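Local coordinates for methanol--corrinoid protein co-methyltransferase (PDB 2I2X), which transfers the methyl group of methanol to the cob(I)amide carried by its partner corrinoid protein MtaC, a zinc-dependent step of methanogenesis, at residues Pro265-Tyr271 and Pro283-Glu287. Numbering follows the deposited sequence.
Sequences PGKDCGY and PMTME. With ZN (zinc ion), chain Q.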
loop_
_atom_site.group_PDB
_atom_site.type_symbol
_atom_site.label_atom_id
_atom_site.label_comp_id
_atom_site.label_asym_id
_atom_site.label_seq_id
_atom_site.Cartn_x
_atom_site.Cartn_y
_atom_site.Cartn_z
ATOM N N PRO A 265 24.050 -3.969 -6.262
ATOM C CA PRO A 265 22.902 -4.866 -6.307
ATOM C C PRO A 265 22.096 -4.718 -7.581
ATOM O O PRO A 265 21.858 -3.606 -8.022
ATOM C CB PRO A 265 22.066 -4.419 -5.106
ATOM C CG PRO A 265 22.453 -2.962 -4.883
ATOM C CD PRO A 265 23.881 -2.852 -5.314
ATOM N N GLY A 266 21.680 -5.834 -8.177
ATOM C CA GLY A 266 20.831 -5.789 -9.354
ATOM C C GLY A 266 19.483 -5.160 -9.077
ATOM O O GLY A 266 19.006 -5.153 -7.950
ATOM N N LYS A 267 18.863 -4.642 -10.119
ATOM C CA LYS A 267 17.516 -4.087 -10.056
ATOM C C LYS A 267 16.456 -5.015 -9.547
ATOM O O LYS A 267 16.394 -6.171 -9.921
ATOM C CB LYS A 267 17.076 -3.616 -11.439
ATOM C CG LYS A 267 17.609 -2.239 -11.788
ATOM C CD LYS A 267 16.677 -1.197 -11.253
ATOM C CE LYS A 267 15.401 -1.181 -12.057
ATOM N NZ LYS A 267 14.391 -0.402 -11.319
ATOM N N ASP A 268 15.580 -4.427 -8.738
ATOM C CA ASP A 268 14.457 -5.088 -8.083
ATOM C C ASP A 268 13.584 -5.950 -8.987
ATOM O O ASP A 268 13.220 -7.066 -8.624
ATOM C CB ASP A 268 13.606 -4.035 -7.362
ATOM C CG ASP A 268 13.156 -2.912 -8.278
ATOM O OD1 ASP A 268 13.498 -2.929 -9.487
ATOM O OD2 ASP A 268 12.440 -2.012 -7.800
ATOM N N CYS A 269 13.234 -5.442 -10.154
ATOM C CA CYS A 269 12.332 -6.181 -11.038
ATOM C C CYS A 269 13.032 -7.324 -11.790
ATOM O O CYS A 269 12.395 -8.050 -12.584
ATOM C CB CYS A 269 11.610 -5.242 -12.010
ATOM S SG CYS A 269 12.705 -4.246 -13.049
ATOM N N GLY A 270 14.315 -7.498 -11.501
ATOM C CA GLY A 270 15.090 -8.646 -11.993
ATOM C C GLY A 270 14.791 -9.884 -11.163
ATOM O O GLY A 270 15.610 -10.322 -10.351
ATOM N N TYR A 271 13.618 -10.478 -11.354
ATOM C CA TYR A 271 13.325 -11.689 -10.632
ATOM C C TYR A 271 14.343 -12.790 -10.889
ATOM O O TYR A 271 14.535 -13.661 -10.037
ATOM C CB TYR A 271 11.955 -12.174 -11.013
ATOM C CG TYR A 271 10.797 -11.381 -10.426
ATOM C CD1 TYR A 271 10.356 -10.218 -11.032
ATOM C CD2 TYR A 271 10.106 -11.844 -9.299
ATOM C CE1 TYR A 271 9.271 -9.525 -10.544
ATOM C CE2 TYR A 271 9.027 -11.144 -8.788
ATOM C CZ TYR A 271 8.605 -9.980 -9.424
ATOM O OH TYR A 271 7.504 -9.261 -8.960
ATOM N N PRO A 283 25.283 -9.100 -4.558
ATOM C CA PRO A 283 24.016 -8.810 -3.947
ATOM C C PRO A 283 22.952 -8.385 -4.959
ATOM O O PRO A 283 23.293 -7.833 -6.021
ATOM C CB PRO A 283 24.357 -7.655 -2.991
ATOM C CG PRO A 283 25.400 -6.940 -3.706
ATOM C CD PRO A 283 26.262 -8.046 -4.254
ATOM N N MET A 284 21.674 -8.614 -4.609
ATOM C CA MET A 284 20.554 -8.328 -5.512
ATOM C C MET A 284 19.358 -7.763 -4.742
ATOM O O MET A 284 19.046 -8.212 -3.646
ATOM C CB MET A 284 20.109 -9.587 -6.237
ATOM C CG MET A 284 21.196 -10.279 -7.046
ATOM S SD MET A 284 21.660 -9.393 -8.567
ATOM C CE MET A 284 23.425 -9.746 -8.604
ATOM N N THR A 285 18.695 -6.769 -5.330
ATOM C CA THR A 285 17.388 -6.372 -4.865
ATOM C C THR A 285 16.306 -7.275 -5.446
ATOM O O THR A 285 16.416 -7.735 -6.590
ATOM C CB THR A 285 17.114 -4.936 -5.249
ATOM O OG1 THR A 285 18.211 -4.146 -4.796
ATOM C CG2 THR A 285 15.860 -4.438 -4.591
ATOM N N MET A 286 15.254 -7.518 -4.661
ATOM C CA MET A 286 14.086 -8.270 -5.155
ATOM C C MET A 286 12.808 -7.507 -4.824
ATOM O O MET A 286 12.851 -6.513 -4.072
ATOM C CB MET A 286 14.047 -9.682 -4.570
ATOM C CG MET A 286 15.350 -10.475 -4.727
ATOM S SD MET A 286 15.768 -10.999 -6.420
ATOM C CE MET A 286 14.521 -12.262 -6.800
ATOM N N GLU A 287 11.681 -7.965 -5.377
ATOM C CA GLU A 287 10.366 -7.393 -5.096
ATOM C C GLU A 287 9.327 -8.492 -5.189
ATOM O O GLU A 287 9.408 -9.359 -6.069
ATOM C CB GLU A 287 10.012 -6.304 -6.105
ATOM C CG GLU A 287 9.882 -6.810 -7.537
ATOM C CD GLU A 287 9.843 -5.682 -8.545
ATOM O OE1 GLU A 287 10.636 -4.736 -8.391
ATOM O OE2 GLU A 287 9.005 -5.715 -9.467
HETATM ZN ZN ZN Q . 11.273 -2.954 -14.464
HETATM O O HOH W 1 12.348 -9.690 -7.801
#
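Gly266 and Met284 form a single parallel bridge between the zinc-ligand loop 265-271 and residues 283-287, which run into strand 285-287 of the TIM barrel. Thr285 N donates to Gly266 O at 3.1 Å with an N-H...O angle of 153°, while Gly266 N reaches back weakly to Pro283 O. Past the bridge a water takes the place of direct pairing, donating to Asp268 O and accepting from Glu287 N at 3.0 Å. The type I turn from Lys267 to Gly270 sets Cys269 with its CB directed away from 283-287, and SG binds the zinc ion at 2.4 Å. Thr285 points at the loop, its CG2 against Asp268 CB (3.6 Å) and its OG1 hydrogen-bonded to Glu42. The carboxylate planes of Asp268 and Glu287 are turned 81° apart, OD2 and OE1 3.3 Å from each other; this like-charge pair is probably eased by Lys267, which makes a salt bridge to Asp268 OD1 as well as to Glu84, by Ser311 on OD2 and by His295 on Glu287 OE2. Across Glu287 lies the Tyr271 ring, with CE2 3.3 Å from Glu287 O and the water above one face, offset toward the rim. With CG anti to its carbonyl carbon (chi1 -74°), the ring brings OH alongside Glu287 CG, where it hydrogen-bonds to Asp297. A leucine in place of Tyr271 would probably leave Asp297 without its hydroxyl partner and Glu287 less firmly flanked. Glu164 and Cys220 join Cys269 on the zinc; strand 309-311 pairs with Met284 and Met286 through the backbone, and helix 273-280, which connects the two segments, packs on both methionine side chains.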